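Local coordinates for protein multicopper oxidase (Aquifex aeolicus, PDB 6TTD) that probably oxidises substrates at a type 1 copper and, as in other multicopper oxidases, passes the electrons to a trinuclear copper cluster that reduces dioxygen to water, at residues A[107-112]-A[136-141]; A[116-121]-A[159-164]; A[170-175]-A[216-221]; A[452-457]-A[508-513]. One frame throughout, in Å; residues are numbered along the deposited sequence.

Overall arrangement
Contacts 2 and 4 form the buried core of the set, their centres about 11 Å apart; contact 1 lies toward the surface, about 23 Å from the centre of the chain, and contact 3 is partly buried. Contacts 2 and 4 repeat one design, an antiparallel strand pair carrying His-X-His motifs, in different cupredoxin-like regions, and three coppers are shared between them. Contact 1 is fixed by backbone and amide hydrogen bonds; its F107 packs on I116 and I117 of contact 2. Contact 3 relies on tyrosines and water, and joins contact 2 through V170 and L174 against P160, and contact 4 through Y218 and E513.

Contact 1 (A[107-112]-A[136-141]); sequences FVNNSG and VKDGET
N109 reaches across to the turn at 137-140 from strand 102-110, part of the N-terminal cupredoxin-like domain, where an antiparallel bridge pairs V108 with T141. Its backbone is held at both ends: N109 N donates to E140 O at 2.9 Å, and G139 N donates to N109 O at 2.7 Å. With CG anti to the backbone N (chi1 -174°), the amide extends toward the turn, and ND2 makes weak bonds to V136 O (3.0 Å) and K137 O (3.4 Å) and a further bond to E113 O. On the other side of the amide, OD1 accepts from S111 N in an Asx turn and, in the carbonyl plane, from S111 OG. An alanine here would give up both halves of this grip and would probably let the type II turn K137-E140 shift against the strand. The F107 ring has N109 N over one face, and its CE2 is 4.1 Å from V136 CG2. The turn itself is closed by E140 N to K137 O, while K137 NZ forms a salt bridge with D114. Farther out, one water donates to N110 OD1 and G139 O, and the D138 carboxylate takes a weak bond from G112 N to OD1 at 2.7 Å.

Contact 2 (A[116-121]-A[159-164]); sequences IIHWHG and HPHPHG. With CU (copper (II) ion), chain E; CU (copper (II) ion), chain F; CU (copper (II) ion), chain D.
H118 and H159 pair through their backbones in both directions: H118 N donates to H159 O at 2.8 Å, nearly straight at 172°, and H159 N returns a bond to H118 O. One step on, H161 N donates to I116 O at 3.0 Å, and the same oxygen receives a CA-H contact from P160. Copper bonds come next. H118 NE2 binds one copper at 2.0 Å; H120 ND1 and H159 NE2 share a second, their rings meeting rim to rim; H161 NE2 binds a third. H120 binds through ND1, the other three histidines through NE2, and the H120 ring carries the copper of H118 over one face, 3.5 Å above the plane. The two His-X-His motifs, H118-W119-H120 and H159-P160-H161, supply the N-terminal half of the trinuclear cluster of multicopper oxidases; H454, H456, H508 and H510 supply the other half around the bound oxygen molecule. Ring contacts follow, both offset edge-to-face: H118 turns an edge to the face of H159, while H161 turns its own edge to the face of H118, planes at 87°. Three of the remaining nitrogens have partners. H118 ND1 bonds to D129 O and H120 NE2 to D479. H159, its CG between the backbone N and the carbonyl carbon (chi1 68°), directs ND1 to P160 O at 2.7 Å, nearly in the ring plane, which, with the NE2-copper bond, fixes the ring's rotation.

Contact 3 (A[170-175]-A[216-221]); sequences VYYGLA and LVYNPM
Y171 and Y218 both hold CG anti to the backbone N (chi1 -179° and -178°), which extends the two rings past each other in opposite directions. Y218 CD1 comes over one face of the Y171 ring, displaced toward its rim and 3.5 Å from Y171 CD2; the planes are 32° apart, an oblique meeting. The reach of Y171 carries its hydroxyl to the backbone beyond, where OH makes a weak hydrogen bond to V217 O at 2.7 Å and is also bonded to T209 N. A phenylalanine in place of Y171 would keep the ring packing but would probably leave V217 O and T209 N without this shared mate. Y172 approaches the loop beside it. Its CE2 touches L216 CB at 3.8 Å and its CE1 touches Y218 CB at 3.6 Å, while Y171 CE2 also touches L216 CB, so the leucine lies against both rings. The Y172 hydroxyl is tied in through solvent: one water lies 2.9 Å from Y172 OH, and another bonds weakly to this hydroxyl and accepts from Y218 N. P220 CD lies over the centre of the Y218 ring, and Y218 OH probably bonds to E513 OE2. A Schellman motif at G173 closes the helix that carries Y171, and the arrangement is a helix end packed on an irregular loop between strands 200-208 and 230-233, where two cupredoxin-like regions meet.

Contact 4 (A[452-457]-A[508-513]); sequences PMHIHG and HCHILE. With CU (copper (II) ion), chain E; CU (copper (II) ion), chain D; CU (copper (II) ion), chain C; CU (copper (II) ion), chain F.
H454 and H508 exchange both backbone bonds: H454 N donates to H508 O at 2.8 Å and H508 N to H454 O at 2.9 Å, each at 168°. H510 N adds a bond to P452 O at 2.7 Å, so these three amide donors are satisfied across the strand pair. The side chains serve copper. H454 NE2 binds one ion at 1.9 Å, H456 NE2 and H508 NE2 share another, H510 NE2 reaches a third, and C509 SG binds a fourth at 2.2 Å. This is the His-Cys-His arrangement of multicopper oxidases: C509, with H451 and H514, holds the type 1 copper, and its neighbours H508 and H510 each ligate the trinuclear cluster, giving a short covalent path along which electrons probably pass. The cysteine sulfur also accepts from I511 N at 3.3 Å. Three of the other imidazole nitrogens have partners: H454 ND1 bonds to D479 O, H456 ND1 has a partner in D129, and H508 ND1 donates to C509 O at 2.6 Å, the oxygen lying in the plane of its ring. Two ring pairs are offset edge-to-face: H454 directs an edge at the face of H508, planes at 85°, and H510 turns its edge to the face of H454. P452 CD packs against C509 SG and tightly against I511 CG1. M453, its chain bent at chi2 and chi3, folds back to place SD 3.8 Å from C509 CB.

Contact 1 (A[107-112]-A[136-141])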
# COMPACT_ATOMS: atom_id res chain seq x y z
N PHE A 107 0.52 19.70 5.45
CA PHE A 107 1.42 19.33 4.37
C PHE A 107 2.07 20.60 3.81
O PHE A 107 1.35 21.50 3.34
CB PHE A 107 0.63 18.60 3.29
CG PHE A 107 1.37 18.52 2.03
CD1 PHE A 107 2.70 18.08 2.01
CD2 PHE A 107 0.80 18.97 0.84
CE1 PHE A 107 3.42 18.01 0.79
CE2 PHE A 107 1.50 18.92 -0.36
CZ PHE A 107 2.82 18.44 -0.39
N VAL A 108 3.40 20.68 3.85
CA VAL A 108 4.11 21.82 3.25
C VAL A 108 4.68 21.38 1.91
O VAL A 108 5.54 20.50 1.85
CB VAL A 108 5.19 22.37 4.19
CG1 VAL A 108 6.01 23.59 3.53
CG2 VAL A 108 4.53 22.77 5.50
N ASN A 109 4.20 21.98 0.82
CA ASN A 109 4.51 21.51 -0.53
C ASN A 109 5.70 22.26 -1.08
O ASN A 109 5.54 23.38 -1.56
CB ASN A 109 3.31 21.74 -1.44
CG ASN A 109 3.53 21.12 -2.81
OD1 ASN A 109 4.50 20.41 -2.99
ND2 ASN A 109 2.62 21.35 -3.75
N ASN A 110 6.90 21.65 -1.08
CA ASN A 110 8.04 22.21 -1.86
C ASN A 110 8.47 21.24 -2.96
O ASN A 110 9.66 21.15 -3.32
CB ASN A 110 9.23 22.57 -0.96
CG ASN A 110 8.98 23.84 -0.11
OD1 ASN A 110 8.49 24.87 -0.60
ND2 ASN A 110 9.21 23.72 1.17
N SER A 111 7.49 20.51 -3.52
CA SER A 111 7.82 19.43 -4.45
C SER A 111 8.03 19.91 -5.88
O SER A 111 8.44 19.10 -6.72
CB SER A 111 6.72 18.39 -4.49
OG SER A 111 5.54 18.97 -5.05
N GLY A 112 7.74 21.18 -6.17
CA GLY A 112 7.88 21.71 -7.51
C GLY A 112 6.60 21.74 -8.34
O GLY A 112 6.65 22.22 -9.47
N VAL A 136 -2.56 21.44 -3.28
CA VAL A 136 -2.14 22.83 -3.14
C VAL A 136 -1.00 23.09 -4.10
O VAL A 136 -0.21 22.19 -4.42
CB VAL A 136 -1.75 23.22 -1.70
CG1 VAL A 136 -2.97 23.12 -0.82
CG2 VAL A 136 -0.57 22.41 -1.17
N LYS A 137 -0.89 24.34 -4.54
CA LYS A 137 0.18 24.71 -5.47
C LYS A 137 1.56 24.61 -4.80
O LYS A 137 1.71 24.59 -3.59
CB LYS A 137 -0.05 26.10 -6.04
CG LYS A 137 -1.42 26.20 -6.67
CD LYS A 137 -1.52 27.30 -7.70
CE LYS A 137 -0.97 26.83 -9.05
NZ LYS A 137 -1.61 25.54 -9.53
N ASP A 138 2.58 24.56 -5.64
CA ASP A 138 3.93 24.48 -5.13
C ASP A 138 4.20 25.69 -4.25
O ASP A 138 3.86 26.82 -4.60
CB ASP A 138 4.91 24.42 -6.30
CG ASP A 138 6.33 24.10 -5.87
OD1 ASP A 138 6.45 23.26 -4.98
OD2 ASP A 138 7.30 24.63 -6.45
N GLY A 139 4.82 25.45 -3.09
CA GLY A 139 5.16 26.49 -2.15
C GLY A 139 4.12 26.71 -1.09
O GLY A 139 4.44 27.31 -0.05
N GLU A 140 2.91 26.18 -1.27
CA GLU A 140 1.83 26.35 -0.30
C GLU A 140 1.71 25.18 0.67
O GLU A 140 2.32 24.11 0.50
CB GLU A 140 0.50 26.53 -1.01
CG GLU A 140 0.41 27.79 -1.82
CD GLU A 140 -0.95 27.91 -2.48
OE1 GLU A 140 -1.73 26.90 -2.49
OE2 GLU A 140 -1.25 28.99 -3.01
N THR A 141 0.80 25.37 1.63
CA THR A 141 0.53 24.43 2.70
C THR A 141 -0.93 24.00 2.70
O THR A 141 -1.82 24.81 2.40
CB THR A 141 0.84 25.09 4.04
OG1 THR A 141 2.27 25.24 4.14
CG2 THR A 141 0.38 24.20 5.20
O HOH W 1 7.13 27.52 0.55

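Contact 2 (A[116-121]-A[159-164])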
# COMPACT_ATOMS: atom_id res chain seq x y z
N ILE A 116 -0.54 16.83 -2.72
CA ILE A 116 -1.32 16.64 -1.50
C ILE A 116 -0.96 15.24 -1.02
O ILE A 116 -0.67 14.37 -1.85
CB ILE A 116 -2.85 16.76 -1.78
CG1 ILE A 116 -3.67 16.78 -0.49
CG2 ILE A 116 -3.35 15.61 -2.72
CD1 ILE A 116 -3.55 18.07 0.21
N ILE A 117 -0.93 15.02 0.32
CA ILE A 117 -0.68 13.67 0.84
C ILE A 117 -2.00 12.94 1.02
O ILE A 117 -2.94 13.49 1.61
CB ILE A 117 0.06 13.68 2.19
CG1 ILE A 117 1.19 14.73 2.22
CG2 ILE A 117 0.54 12.25 2.44
CD1 ILE A 117 1.93 14.79 3.52
N HIS A 118 -2.04 11.65 0.66
CA HIS A 118 -3.16 10.77 0.96
C HIS A 118 -2.72 9.71 1.98
O HIS A 118 -1.59 9.18 1.89
CB HIS A 118 -3.66 10.12 -0.35
CG HIS A 118 -4.54 8.91 -0.16
ND1 HIS A 118 -5.77 8.96 0.46
CD2 HIS A 118 -4.37 7.62 -0.56
CE1 HIS A 118 -6.31 7.76 0.45
NE2 HIS A 118 -5.48 6.93 -0.15
N TRP A 119 -3.57 9.43 2.97
CA TRP A 119 -3.27 8.43 4.00
C TRP A 119 -3.96 7.17 3.51
O TRP A 119 -5.14 6.93 3.75
CB TRP A 119 -3.76 8.86 5.38
CG TRP A 119 -3.66 10.36 5.53
CD1 TRP A 119 -4.70 11.27 5.46
CD2 TRP A 119 -2.45 11.14 5.72
NE1 TRP A 119 -4.19 12.58 5.61
CE2 TRP A 119 -2.83 12.51 5.77
CE3 TRP A 119 -1.09 10.82 5.88
CZ2 TRP A 119 -1.90 13.52 5.96
CZ3 TRP A 119 -0.17 11.86 6.08
CH2 TRP A 119 -0.58 13.18 6.12
N HIS A 120 -3.24 6.36 2.76
CA HIS A 120 -3.88 5.23 2.08
C HIS A 120 -4.29 4.17 3.12
O HIS A 120 -3.45 3.65 3.86
CB HIS A 120 -2.94 4.69 0.99
CG HIS A 120 -3.42 3.43 0.32
ND1 HIS A 120 -3.12 3.16 -1.01
CD2 HIS A 120 -4.12 2.36 0.78
CE1 HIS A 120 -3.63 1.97 -1.34
NE2 HIS A 120 -4.24 1.48 -0.28
N GLY A 121 -5.60 3.87 3.20
CA GLY A 121 -6.17 2.94 4.16
C GLY A 121 -6.96 3.60 5.27
O GLY A 121 -7.75 2.93 5.91
N HIS A 159 1.30 8.72 0.77
CA HIS A 159 1.94 9.03 -0.49
C HIS A 159 1.15 10.15 -1.17
O HIS A 159 0.00 10.41 -0.79
CB HIS A 159 2.02 7.78 -1.38
CG HIS A 159 0.71 7.27 -1.87
ND1 HIS A 159 -0.03 7.93 -2.83
CD2 HIS A 159 0.02 6.13 -1.59
CE1 HIS A 159 -1.14 7.24 -3.10
NE2 HIS A 159 -1.12 6.13 -2.38
N PRO A 160 1.72 10.82 -2.19
CA PRO A 160 1.02 11.94 -2.83
C PRO A 160 -0.13 11.47 -3.73
O PRO A 160 -0.20 10.31 -4.15
CB PRO A 160 2.11 12.62 -3.69
CG PRO A 160 3.07 11.47 -3.99
CD PRO A 160 3.08 10.61 -2.74
N HIS A 161 -1.02 12.41 -4.06
CA HIS A 161 -2.18 12.05 -4.87
C HIS A 161 -2.58 13.14 -5.87
O HIS A 161 -3.78 13.33 -6.10
CB HIS A 161 -3.36 11.74 -3.90
CG HIS A 161 -4.21 10.58 -4.33
ND1 HIS A 161 -4.99 10.60 -5.46
CD2 HIS A 161 -4.40 9.36 -3.76
CE1 HIS A 161 -5.60 9.43 -5.59
NE2 HIS A 161 -5.29 8.67 -4.55
N PRO A 162 -1.65 13.93 -6.45
CA PRO A 162 -2.09 14.96 -7.42
C PRO A 162 -2.66 14.32 -8.67
O PRO A 162 -2.19 13.27 -9.12
CB PRO A 162 -0.80 15.72 -7.76
CG PRO A 162 0.27 14.66 -7.67
CD PRO A 162 -0.17 13.90 -6.36
N HIS A 163 -3.68 14.94 -9.23
CA HIS A 163 -4.17 14.63 -10.59
C HIS A 163 -3.03 14.45 -11.57
O HIS A 163 -2.18 15.34 -11.69
CB HIS A 163 -5.05 15.81 -11.03
CG HIS A 163 -5.66 15.65 -12.38
ND1 HIS A 163 -6.21 16.71 -13.06
CD2 HIS A 163 -5.83 14.56 -13.17
CE1 HIS A 163 -6.70 16.29 -14.21
NE2 HIS A 163 -6.48 14.99 -14.31
N GLY A 164 -2.98 13.30 -12.23
CA GLY A 164 -2.08 13.06 -13.34
C GLY A 164 -0.61 12.94 -13.01
O GLY A 164 0.20 12.64 -13.91
CU CU E . -6.09 5.25 -1.02
CU CU F . -2.20 4.39 -2.36
CU CU D . -6.09 6.89 -4.12

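Contact 3 (A[170-175]-A[216-221])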
# COMPACT_ATOMS: atom_id res chain seq x y z
N VAL A 170 5.39 9.56 -6.48
CA VAL A 170 5.79 8.36 -5.72
C VAL A 170 7.15 7.87 -6.21
O VAL A 170 8.07 7.61 -5.43
CB VAL A 170 4.73 7.24 -5.87
CG1 VAL A 170 5.28 5.91 -5.30
CG2 VAL A 170 3.45 7.63 -5.21
N TYR A 171 7.29 7.76 -7.52
CA TYR A 171 8.49 7.18 -8.09
C TYR A 171 9.71 7.94 -7.67
O TYR A 171 10.73 7.35 -7.32
CB TYR A 171 8.38 7.16 -9.62
CG TYR A 171 9.60 6.55 -10.23
CD1 TYR A 171 9.78 5.16 -10.19
CD2 TYR A 171 10.57 7.34 -10.84
CE1 TYR A 171 10.92 4.58 -10.75
CE2 TYR A 171 11.70 6.77 -11.40
CZ TYR A 171 11.86 5.41 -11.36
OH TYR A 171 12.96 4.87 -11.94
N TYR A 172 9.64 9.26 -7.69
CA TYR A 172 10.81 10.04 -7.32
C TYR A 172 11.00 10.15 -5.82
O TYR A 172 11.99 10.77 -5.42
CB TYR A 172 10.77 11.44 -7.95
CG TYR A 172 11.35 11.38 -9.34
CD1 TYR A 172 10.52 11.18 -10.44
CD2 TYR A 172 12.73 11.45 -9.55
CE1 TYR A 172 11.04 11.08 -11.76
CE2 TYR A 172 13.27 11.35 -10.89
CZ TYR A 172 12.39 11.18 -11.98
OH TYR A 172 12.80 11.12 -13.31
N GLY A 173 10.12 9.58 -4.98
CA GLY A 173 10.54 9.40 -3.60
C GLY A 173 9.51 9.64 -2.54
O GLY A 173 9.78 9.36 -1.37
N LEU A 174 8.34 10.17 -2.91
CA LEU A 174 7.34 10.48 -1.89
C LEU A 174 6.50 9.24 -1.56
O LEU A 174 5.53 8.93 -2.25
CB LEU A 174 6.46 11.64 -2.34
CG LEU A 174 7.12 13.03 -2.48
CD1 LEU A 174 6.01 14.06 -2.82
CD2 LEU A 174 7.81 13.41 -1.14
N ALA A 175 6.83 8.57 -0.45
CA ALA A 175 6.17 7.33 -0.06
C ALA A 175 6.68 6.93 1.31
O ALA A 175 7.87 7.01 1.57
CB ALA A 175 6.51 6.22 -1.05
N LEU A 216 17.60 8.98 -11.37
CA LEU A 216 16.51 8.07 -11.71
C LEU A 216 16.01 8.33 -13.13
O LEU A 216 15.97 9.47 -13.60
CB LEU A 216 15.32 8.21 -10.75
CG LEU A 216 15.64 7.78 -9.33
CD1 LEU A 216 14.58 8.28 -8.31
CD2 LEU A 216 15.68 6.27 -9.34
N VAL A 217 15.58 7.26 -13.78
CA VAL A 217 14.95 7.31 -15.10
C VAL A 217 13.48 6.99 -14.92
O VAL A 217 13.13 5.92 -14.41
CB VAL A 217 15.56 6.29 -16.08
CG1 VAL A 217 14.90 6.50 -17.46
CG2 VAL A 217 17.06 6.35 -16.09
N TYR A 218 12.60 7.89 -15.34
CA TYR A 218 11.15 7.64 -15.25
C TYR A 218 10.58 7.75 -16.68
O TYR A 218 10.31 8.85 -17.19
CB TYR A 218 10.46 8.59 -14.31
CG TYR A 218 8.98 8.30 -14.19
CD1 TYR A 218 8.53 7.05 -13.71
CD2 TYR A 218 8.02 9.25 -14.56
CE1 TYR A 218 7.15 6.78 -13.60
CE2 TYR A 218 6.65 9.00 -14.44
CZ TYR A 218 6.23 7.76 -13.97
OH TYR A 218 4.91 7.52 -13.87
N ASN A 219 10.42 6.62 -17.34
CA ASN A 219 10.11 6.64 -18.78
C ASN A 219 8.97 5.68 -19.10
O ASN A 219 9.11 4.78 -19.93
CB ASN A 219 11.37 6.32 -19.61
CG ASN A 219 11.98 4.93 -19.32
OD1 ASN A 219 11.87 4.39 -18.21
ND2 ASN A 219 12.63 4.36 -20.32
N PRO A 220 7.81 5.85 -18.46
CA PRO A 220 6.72 4.89 -18.70
C PRO A 220 6.40 4.86 -20.18
O PRO A 220 6.24 5.90 -20.82
CB PRO A 220 5.56 5.46 -17.87
CG PRO A 220 5.87 6.91 -17.73
CD PRO A 220 7.38 6.99 -17.62
N MET A 221 6.30 3.67 -20.74
CA MET A 221 5.79 3.55 -22.09
C MET A 221 4.73 2.48 -22.11
O MET A 221 4.78 1.51 -21.34
CB MET A 221 6.87 3.18 -23.09
CG MET A 221 7.86 4.30 -23.34
SD MET A 221 9.17 3.72 -24.40
CE MET A 221 8.20 3.58 -25.92
O HOH W 2 13.53 10.39 -16.60
O HOH W 3 15.57 11.82 -13.20

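Contact 4 (A[452-457]-A[508-513])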
# COMPACT_ATOMS: atom_id res chain seq x y z
N PRO A 452 -5.07 -3.49 -9.86
CA PRO A 452 -5.31 -3.57 -8.41
C PRO A 452 -6.24 -2.45 -7.99
O PRO A 452 -5.81 -1.28 -7.97
CB PRO A 452 -3.90 -3.44 -7.81
CG PRO A 452 -3.09 -2.59 -8.84
CD PRO A 452 -3.79 -2.81 -10.21
N MET A 453 -7.54 -2.78 -7.81
CA MET A 453 -8.59 -1.77 -7.62
C MET A 453 -8.73 -1.42 -6.14
O MET A 453 -8.94 -2.30 -5.29
CB MET A 453 -9.96 -2.21 -8.17
CG MET A 453 -9.91 -2.45 -9.66
SD MET A 453 -9.36 -1.00 -10.64
CE MET A 453 -10.74 0.13 -10.37
N HIS A 454 -8.66 -0.11 -5.85
CA HIS A 454 -8.59 0.45 -4.51
C HIS A 454 -9.77 1.41 -4.34
O HIS A 454 -10.13 2.12 -5.30
CB HIS A 454 -7.23 1.15 -4.37
CG HIS A 454 -7.11 2.00 -3.15
ND1 HIS A 454 -7.33 1.51 -1.88
CD2 HIS A 454 -6.79 3.33 -3.01
CE1 HIS A 454 -7.14 2.49 -1.01
NE2 HIS A 454 -6.83 3.60 -1.67
N ILE A 455 -10.39 1.43 -3.16
CA ILE A 455 -11.35 2.48 -2.81
C ILE A 455 -10.81 3.23 -1.61
O ILE A 455 -10.21 2.64 -0.71
CB ILE A 455 -12.78 1.98 -2.53
CG1 ILE A 455 -12.80 1.00 -1.32
CG2 ILE A 455 -13.38 1.32 -3.78
CD1 ILE A 455 -14.25 0.51 -0.89
N HIS A 456 -10.99 4.56 -1.63
CA HIS A 456 -10.78 5.36 -0.44
C HIS A 456 -11.99 5.17 0.50
O HIS A 456 -13.08 4.72 0.08
CB HIS A 456 -10.64 6.84 -0.81
CG HIS A 456 -9.42 7.17 -1.62
ND1 HIS A 456 -8.79 8.41 -1.55
CD2 HIS A 456 -8.72 6.43 -2.52
CE1 HIS A 456 -7.76 8.41 -2.39
NE2 HIS A 456 -7.70 7.23 -3.00
N GLY A 457 -11.80 5.56 1.77
CA GLY A 457 -12.89 5.74 2.71
C GLY A 457 -13.22 4.56 3.57
O GLY A 457 -13.56 4.75 4.74
N HIS A 508 -10.34 3.71 -7.69
CA HIS A 508 -9.43 3.80 -8.83
C HIS A 508 -8.45 2.63 -8.84
O HIS A 508 -8.32 1.86 -7.88
CB HIS A 508 -8.63 5.11 -8.80
CG HIS A 508 -7.67 5.24 -7.64
ND1 HIS A 508 -6.37 4.74 -7.67
CD2 HIS A 508 -7.80 5.89 -6.45
CE1 HIS A 508 -5.77 5.04 -6.52
NE2 HIS A 508 -6.60 5.75 -5.78
N CYS A 509 -7.78 2.50 -9.97
CA CYS A 509 -6.71 1.53 -10.11
C CYS A 509 -5.45 2.03 -9.41
O CYS A 509 -5.12 3.24 -9.45
CB CYS A 509 -6.43 1.25 -11.60
SG CYS A 509 -5.17 0.06 -11.82
N HIS A 510 -4.73 1.11 -8.76
CA HIS A 510 -3.50 1.52 -8.09
C HIS A 510 -2.25 1.21 -8.89
O HIS A 510 -1.14 1.31 -8.36
CB HIS A 510 -3.42 0.89 -6.71
CG HIS A 510 -2.68 1.75 -5.73
ND1 HIS A 510 -1.31 1.88 -5.76
CD2 HIS A 510 -3.12 2.51 -4.69
CE1 HIS A 510 -0.94 2.68 -4.76
NE2 HIS A 510 -2.01 3.06 -4.09
N ILE A 511 -2.37 0.86 -10.17
CA ILE A 511 -1.24 1.05 -11.06
C ILE A 511 -1.17 2.57 -11.30
O ILE A 511 -2.10 3.18 -11.86
CB ILE A 511 -1.40 0.23 -12.35
CG1 ILE A 511 -1.31 -1.29 -11.97
CG2 ILE A 511 -0.28 0.62 -13.39
CD1 ILE A 511 -1.76 -2.21 -13.07
N LEU A 512 -0.09 3.20 -10.80
CA LEU A 512 -0.09 4.66 -10.72
C LEU A 512 -0.14 5.35 -12.11
O LEU A 512 -0.76 6.42 -12.25
CB LEU A 512 1.13 5.14 -9.93
CG LEU A 512 1.20 4.64 -8.48
CD1 LEU A 512 2.39 5.33 -7.74
CD2 LEU A 512 -0.09 4.82 -7.72
N GLU A 513 0.45 4.75 -13.16
CA GLU A 513 0.26 5.30 -14.51
C GLU A 513 -1.20 5.18 -14.99
O GLU A 513 -1.70 6.07 -15.70
CB GLU A 513 1.18 4.60 -15.51
CG GLU A 513 2.70 4.98 -15.38
CD GLU A 513 3.33 4.50 -14.07
OE1 GLU A 513 2.99 3.37 -13.60
OE2 GLU A 513 4.16 5.25 -13.48
CU CU E . -6.09 5.25 -1.02
CU CU D . -6.09 6.89 -4.12
CU CU C . -5.11 -0.43 -13.94
CU CU F . -2.20 4.39 -2.36